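Local coordinates for periplasmic binding protein (Pseudomonas aeruginosa, PDB 2R79) that binds heme in the periplasm and probably delivers it for uptake across the inner membrane, at residues G9-S13 and V28-S32; L63-M69 and R84-A90; W131-Q136 and Y260-L266. All blocks are in the same frame, centred on the assembly; numbering follows the deposited sequence.

Contact 1 (G9-S13 and V28-S32)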
# COMPACT_ATOMS: atom_id res chain seq x y z
N GLY A 9 -20.65 18.78 14.05
CA GLY A 9 -19.81 18.58 15.22
C GLY A 9 -19.33 17.14 15.27
O GLY A 9 -20.09 16.24 15.59
N GLY A 10 -18.05 16.94 14.94
CA GLY A 10 -17.47 15.61 14.93
C GLY A 10 -17.93 14.61 15.99
O GLY A 10 -18.48 13.56 15.65
N SER A 11 -17.71 14.93 17.26
CA SER A 11 -18.09 14.03 18.34
C SER A 11 -19.57 13.68 18.41
O SER A 11 -19.92 12.57 18.79
CB SER A 11 -17.62 14.60 19.68
OG SER A 11 -16.20 14.59 19.74
N LEU A 12 -20.44 14.62 18.06
CA LEU A 12 -21.88 14.35 18.08
C LEU A 12 -22.18 13.24 17.06
O LEU A 12 -22.89 12.28 17.37
CB LEU A 12 -22.66 15.61 17.71
CG LEU A 12 -23.42 16.31 18.84
CD1 LEU A 12 -22.51 16.52 20.03
CD2 LEU A 12 -23.98 17.63 18.34
N SER A 13 -21.64 13.39 15.85
CA SER A 13 -21.84 12.42 14.79
C SER A 13 -21.35 11.03 15.21
O SER A 13 -22.01 10.03 14.93
CB SER A 13 -21.11 12.86 13.52
OG SER A 13 -21.65 14.07 13.02
N VAL A 28 -23.64 15.51 7.10
CA VAL A 28 -22.79 15.94 8.20
C VAL A 28 -21.86 17.09 7.80
O VAL A 28 -21.64 17.34 6.61
CB VAL A 28 -21.93 14.78 8.73
CG1 VAL A 28 -22.82 13.63 9.16
CG2 VAL A 28 -20.95 14.34 7.67
N ASP A 29 -21.33 17.78 8.80
CA ASP A 29 -20.42 18.89 8.54
C ASP A 29 -19.03 18.31 8.31
O ASP A 29 -18.79 17.13 8.56
CB ASP A 29 -20.40 19.85 9.73
CG ASP A 29 -19.58 19.32 10.89
OD1 ASP A 29 -19.99 18.29 11.48
OD2 ASP A 29 -18.53 19.92 11.21
N THR A 30 -18.12 19.14 7.84
CA THR A 30 -16.76 18.71 7.54
C THR A 30 -15.92 18.15 8.71
O THR A 30 -14.95 17.44 8.47
CB THR A 30 -15.96 19.84 6.86
OG1 THR A 30 -15.94 20.99 7.71
CG2 THR A 30 -16.61 20.22 5.53
N THR A 31 -16.28 18.45 9.95
CA THR A 31 -15.49 17.92 11.07
C THR A 31 -15.89 16.49 11.43
O THR A 31 -15.26 15.86 12.28
CB THR A 31 -15.63 18.77 12.36
OG1 THR A 31 -16.99 18.77 12.81
CG2 THR A 31 -15.16 20.20 12.12
N SER A 32 -16.93 15.98 10.78
CA SER A 32 -17.40 14.62 11.03
C SER A 32 -16.71 13.66 10.07
O SER A 32 -17.17 13.44 8.96
CB SER A 32 -18.91 14.56 10.85
OG SER A 32 -19.56 15.42 11.78

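Contact 2 (L63-M69 and R84-A90)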
# COMPACT_ATOMS: atom_id res chain seq x y z
N LEU A 63 -31.80 18.74 13.04
CA LEU A 63 -30.45 19.24 12.89
C LEU A 63 -29.87 19.34 14.29
O LEU A 63 -30.44 20.02 15.15
CB LEU A 63 -30.44 20.62 12.23
CG LEU A 63 -29.08 21.34 12.27
CD1 LEU A 63 -28.02 20.47 11.60
CD2 LEU A 63 -29.17 22.69 11.58
N ILE A 64 -28.76 18.66 14.54
CA ILE A 64 -28.14 18.70 15.85
C ILE A 64 -26.75 19.34 15.76
O ILE A 64 -26.05 19.21 14.76
CB ILE A 64 -28.01 17.28 16.48
CG1 ILE A 64 -27.07 16.41 15.65
CG2 ILE A 64 -29.38 16.62 16.56
CD1 ILE A 64 -26.81 15.05 16.27
N GLY A 65 -26.38 20.03 16.83
CA GLY A 65 -25.09 20.68 16.89
C GLY A 65 -24.87 21.22 18.29
O GLY A 65 -25.73 21.06 19.15
N THR A 66 -23.72 21.85 18.52
CA THR A 66 -23.43 22.41 19.83
C THR A 66 -23.48 23.93 19.75
O THR A 66 -24.02 24.49 18.80
CB THR A 66 -22.04 21.98 20.34
OG1 THR A 66 -21.02 22.56 19.51
CG2 THR A 66 -21.90 20.46 20.32
N GLU A 67 -22.91 24.58 20.76
CA GLU A 67 -22.87 26.04 20.81
C GLU A 67 -22.04 26.57 19.64
O GLU A 67 -22.35 27.62 19.09
CB GLU A 67 -22.24 26.52 22.11
CG GLU A 67 -22.94 26.07 23.37
CD GLU A 67 -23.00 24.56 23.50
OE1 GLU A 67 -21.93 23.92 23.41
OE2 GLU A 67 -24.12 24.03 23.69
N GLU A 68 -20.99 25.85 19.29
CA GLU A 68 -20.10 26.26 18.21
C GLU A 68 -20.69 26.09 16.81
O GLU A 68 -19.99 26.29 15.81
CB GLU A 68 -18.75 25.54 18.32
CG GLU A 68 -18.82 24.04 18.53
CD GLU A 68 -17.52 23.46 19.08
OE1 GLU A 68 -17.05 23.97 20.12
OE2 GLU A 68 -16.98 22.51 18.48
N MET A 69 -21.96 25.71 16.73
CA MET A 69 -22.63 25.56 15.44
C MET A 69 -23.23 26.90 15.06
O MET A 69 -23.86 27.56 15.88
CB MET A 69 -23.73 24.49 15.52
CG MET A 69 -24.69 24.51 14.34
SD MET A 69 -25.91 23.18 14.37
CE MET A 69 -26.95 23.68 15.76
N ARG A 84 -36.25 21.21 12.58
CA ARG A 84 -36.09 21.05 14.01
C ARG A 84 -34.60 21.15 14.37
O ARG A 84 -33.82 20.26 14.04
CB ARG A 84 -36.64 19.69 14.45
CG ARG A 84 -36.44 19.39 15.91
CD ARG A 84 -36.92 17.99 16.24
NE ARG A 84 -36.64 17.62 17.62
CZ ARG A 84 -36.96 16.45 18.16
NH1 ARG A 84 -37.59 15.54 17.43
NH2 ARG A 84 -36.66 16.19 19.43
N VAL A 85 -34.22 22.24 15.03
CA VAL A 85 -32.83 22.45 15.42
C VAL A 85 -32.59 22.22 16.90
O VAL A 85 -33.15 22.91 17.75
CB VAL A 85 -32.38 23.89 15.07
CG1 VAL A 85 -30.97 24.13 15.58
CG2 VAL A 85 -32.43 24.09 13.57
N GLU A 86 -31.75 21.24 17.21
CA GLU A 86 -31.41 20.91 18.59
C GLU A 86 -29.99 21.34 18.90
O GLU A 86 -29.09 21.21 18.06
CB GLU A 86 -31.53 19.40 18.83
CG GLU A 86 -32.92 18.83 18.68
CD GLU A 86 -33.89 19.38 19.71
OE1 GLU A 86 -33.51 19.46 20.90
OE2 GLU A 86 -35.03 19.72 19.34
N THR A 87 -29.77 21.85 20.10
CA THR A 87 -28.44 22.29 20.49
C THR A 87 -27.97 21.52 21.70
O THR A 87 -28.53 21.64 22.79
CB THR A 87 -28.40 23.79 20.81
OG1 THR A 87 -28.76 24.53 19.63
CG2 THR A 87 -27.00 24.20 21.26
N LEU A 88 -26.94 20.69 21.52
CA LEU A 88 -26.39 19.92 22.61
C LEU A 88 -25.23 20.72 23.19
O LEU A 88 -24.94 21.82 22.72
CB LEU A 88 -25.93 18.54 22.14
CG LEU A 88 -27.08 17.54 21.99
CD1 LEU A 88 -28.03 18.01 20.91
CD2 LEU A 88 -26.53 16.18 21.66
N SER A 89 -24.57 20.16 24.20
CA SER A 89 -23.47 20.85 24.85
C SER A 89 -22.07 20.40 24.43
O SER A 89 -21.79 19.20 24.35
CB SER A 89 -23.60 20.70 26.37
OG SER A 89 -22.52 21.32 27.04
N ALA A 90 -21.20 21.37 24.17
CA ALA A 90 -19.83 21.07 23.78
C ALA A 90 -18.90 21.21 24.98
O ALA A 90 -17.69 21.02 24.86
CB ALA A 90 -19.38 22.02 22.67

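Contact 3 (W131-Q136 and Y260-L266)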
# COMPACT_ATOMS: atom_id res chain seq x y z
N TRP A 131 -4.64 3.72 36.31
CA TRP A 131 -3.37 3.42 35.64
C TRP A 131 -2.41 4.59 35.89
O TRP A 131 -1.23 4.40 36.16
CB TRP A 131 -3.61 3.25 34.14
CG TRP A 131 -2.39 2.95 33.34
CD1 TRP A 131 -1.92 1.72 33.00
CD2 TRP A 131 -1.50 3.90 32.75
NE1 TRP A 131 -0.78 1.84 32.23
CE2 TRP A 131 -0.50 3.17 32.06
CE3 TRP A 131 -1.44 5.30 32.73
CZ2 TRP A 131 0.54 3.79 31.37
CZ3 TRP A 131 -0.40 5.92 32.04
CH2 TRP A 131 0.58 5.16 31.37
N ILE A 132 -2.94 5.80 35.79
CA ILE A 132 -2.14 6.99 36.02
C ILE A 132 -1.63 7.05 37.47
O ILE A 132 -0.46 7.35 37.71
CB ILE A 132 -2.94 8.28 35.70
CG1 ILE A 132 -3.18 8.36 34.19
CG2 ILE A 132 -2.18 9.51 36.18
CD1 ILE A 132 -4.09 9.48 33.76
N ALA A 133 -2.50 6.75 38.42
CA ALA A 133 -2.12 6.77 39.83
C ALA A 133 -0.93 5.85 40.06
O ALA A 133 0.02 6.21 40.76
CB ALA A 133 -3.30 6.33 40.70
N ALA A 134 -0.97 4.67 39.47
CA ALA A 134 0.11 3.71 39.62
C ALA A 134 1.37 4.19 38.92
O ALA A 134 2.48 3.98 39.41
CB ALA A 134 -0.31 2.36 39.06
N ALA A 135 1.21 4.84 37.77
CA ALA A 135 2.34 5.34 37.00
C ALA A 135 3.04 6.49 37.69
O ALA A 135 4.25 6.67 37.52
CB ALA A 135 1.86 5.77 35.62
N GLN A 136 2.31 7.28 38.46
CA GLN A 136 2.90 8.42 39.15
C GLN A 136 3.72 8.03 40.37
O GLN A 136 4.27 8.89 41.06
CB GLN A 136 1.80 9.41 39.54
CG GLN A 136 1.08 9.98 38.34
CD GLN A 136 0.03 10.99 38.72
OE1 GLN A 136 -0.62 10.84 39.75
NE2 GLN A 136 -0.15 12.02 37.89
N TYR A 260 3.97 8.91 30.31
CA TYR A 260 4.64 8.06 31.31
C TYR A 260 5.25 6.89 30.56
O TYR A 260 4.78 5.77 30.66
CB TYR A 260 3.64 7.53 32.34
CG TYR A 260 2.96 8.59 33.14
CD1 TYR A 260 1.82 9.24 32.66
CD2 TYR A 260 3.50 9.02 34.36
CE1 TYR A 260 1.24 10.29 33.37
CE2 TYR A 260 2.93 10.06 35.07
CZ TYR A 260 1.80 10.69 34.57
OH TYR A 260 1.22 11.72 35.28
N PRO A 261 6.33 7.15 29.80
CA PRO A 261 7.01 6.12 29.01
C PRO A 261 7.56 4.92 29.78
O PRO A 261 7.81 3.88 29.18
CB PRO A 261 8.11 6.91 28.30
CG PRO A 261 8.42 8.01 29.26
CD PRO A 261 7.05 8.43 29.74
N SER A 262 7.74 5.07 31.08
CA SER A 262 8.26 3.99 31.92
C SER A 262 7.16 3.15 32.55
O SER A 262 7.38 2.51 33.58
CB SER A 262 9.14 4.55 33.03
OG SER A 262 10.28 5.18 32.49
N ALA A 263 5.98 3.17 31.96
CA ALA A 263 4.88 2.37 32.48
C ALA A 263 4.36 1.52 31.33
O ALA A 263 4.37 1.97 30.18
CB ALA A 263 3.77 3.27 33.00
N LYS A 264 3.93 0.30 31.62
CA LYS A 264 3.39 -0.56 30.57
C LYS A 264 2.10 0.13 30.13
O LYS A 264 1.20 0.34 30.94
CB LYS A 264 3.08 -1.96 31.11
CG LYS A 264 2.79 -2.98 30.01
CD LYS A 264 1.94 -4.16 30.50
CE LYS A 264 2.59 -4.92 31.64
NZ LYS A 264 1.74 -6.06 32.10
N PRO A 265 2.00 0.50 28.85
CA PRO A 265 0.80 1.17 28.33
C PRO A 265 -0.51 0.40 28.45
O PRO A 265 -0.51 -0.81 28.64
CB PRO A 265 1.18 1.48 26.88
CG PRO A 265 2.16 0.42 26.55
CD PRO A 265 3.00 0.34 27.79
N LEU A 266 -1.62 1.11 28.33
CA LEU A 266 -2.94 0.50 28.39
C LEU A 266 -3.27 -0.15 27.05
O LEU A 266 -2.72 0.23 26.02
CB LEU A 266 -4.02 1.54 28.71
CG LEU A 266 -4.36 1.89 30.15
CD1 LEU A 266 -5.56 2.82 30.17
CD2 LEU A 266 -4.69 0.63 30.93

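Contact 1 (G9-S13 and V28-S32)
Gly9 and Gly10, at the start of helix 10-18, present their backbone N-H groups to the side chains of Asp29 and Thr31. Gly9 N donates to Asp29 OD1 at 2.7 Å, with an N-H...O angle of 166°. It comes from well above the carboxylate plane, 57° out of it. Gly10 N makes a weak, bent hydrogen bond of 3.0 Å to Thr31 OG1. Gly9 sits at the N-cap position. The Gly10 backbone lies close to the 28-32 loop, with Gly10 CA 4.0 Å from Ser32 CA.

Hydroxyl bonds form the second group. Ser13 OG lies 2.8 Å from Ser32 OG, and Ser7 is a further partner of Ser13 OG. Ser32 OG donates to Asp29 OD1 at 2.9 Å, on the face of the carboxylate opposite to Gly9 N.

The other carboxylate oxygen, Asp29 OD2, organises its own loop. It accepts from Thr31 N at 3.0 Å, which makes an Asx turn inside the type I turn Asp29-Ser32. Its syn lone pair also takes Thr31 OG1, at a short 2.5 Å in this model. Thr31 OG1 stands between its own backbone N and carbonyl carbon (chi1 62°), where it can meet both Asp29 and Gly10.

Carbon contact adds little: Val28 CG1 comes no nearer than 4.1 Å to Ser13 OG. Thr31 belongs to the heme pocket and packs against Tyr46, the axial ligand of the iron. The contact therefore ties a pocket loop to a helix start. Four donors grip the buried Asp29 carboxylate, which would be expected to stabilise its negative charge and hold it in a fixed orientation.

Contact 2 (L63-M69 and R84-A90)
Glu67 CG lies beside its backbone N (chi1 -59°), and a bend at chi2 (60°) folds the carboxylate back onto Leu88-Ala90. Met69 runs out extended until chi3 turns its CE toward Val85 CG1. Both side chains flank the parallel strand pair of a beta-alpha-beta unit: strand 62-65, helix 72-80 and edge strand 85-87.

Leu63 pairs with Val85, Ile64 with Glu86, and Gly65 with Thr87. The backbone hydrogen bonds start with Leu63 N to Arg84 O and Glu86 N to Leu63 O. Gly65 N to Glu86 O follows, longer and more bent at 3.2 Å, and Leu88 N to Gly65 O ends the series at 2.7 Å.

The Leu63 and Val85 side chains run alongside each other, Leu63 CD2 to Val85 CG2 at 4.1 Å, on the face covered by helix 72-80. On the other face Ile64 CG2 touches Glu86 CB at 4.2 Å. Glu86 OE2 then turns away to a salt bridge with Arg84 NE, in the guanidinium plane. Helix 94-108 covers this side through Trp107.

Beyond the strands, Thr66 CB packs on Ala90 CB at 3.5 Å. Glu68 instead sends OE2 to Gln47 and Gly242. The syn lone pair of Glu67 OE1 receives Ala90 N at 2.8 Å.

Contact 3 (W131-Q136 and Y260-L266)
The Trp131 indole is held between Leu266 on one face and Ala135 of its own helix on the other. Leu266 CG sits over the five-membered ring as a CH-pi contact, 4.0 Å from its centroid. At the ring edge Trp131 NE1 donates to Lys264 O at 2.8 Å, with an N-H...O angle of 154°. The acceptor lies in the indole plane, so the bond fixes how the ring is turned. With CG anti to the backbone N (chi1 180°), the ring reaches the loop.

The six-membered ring meets Ala263 CB, 3.7 Å from Trp131 CZ2, and Tyr260 CB, 4.0 Å from Trp131 CH2. Tyr260 passes the indole in the opposite direction along the helix end, with Tyr260 CD2 3.9 Å from Ala135 CB. Gln136 NE2 donates to Tyr260 OH at 3.0 Å, and the amide and phenol planes are 61° apart. Tyr260 OH is also hydrogen-bonded to Gly172 O.

Ser262 and Lys264 face a second subunit, with Ser262 OG hydrogen-bonded to Leu19 O of that subunit. Far from the heme, this is helix-to-loop packing: the C-terminal end of helix 111-135, the lobe-linking helix of this family, rests on the turn and loop after helix 248-259.

Overall arrangement
The contacts come in numerical order along the chain, without overlap. Contacts 1 and 2 are neighbours in the N-terminal lobe, with centres about 11 Å apart. Helix 10-18 joins them, since Leu12 packs on Gly65, Thr66 and Leu88. Both involve the parallel sheet ordered 25-28, 5-7, 62-65, 85-87. Contact 1 holds pocket residue Thr31, while contact 2 is mainly the strand pair at the sheet edge, with the Glu68 side chain about 6 Å from the heme (nearest atoms). Contact 3 is on the opposite side of the chain's centre, about 32 Å from contact 1 and 37 Å from contact 2, between centres. It joins the C-terminal end of helix 111-135 to the loop after helix 248-259.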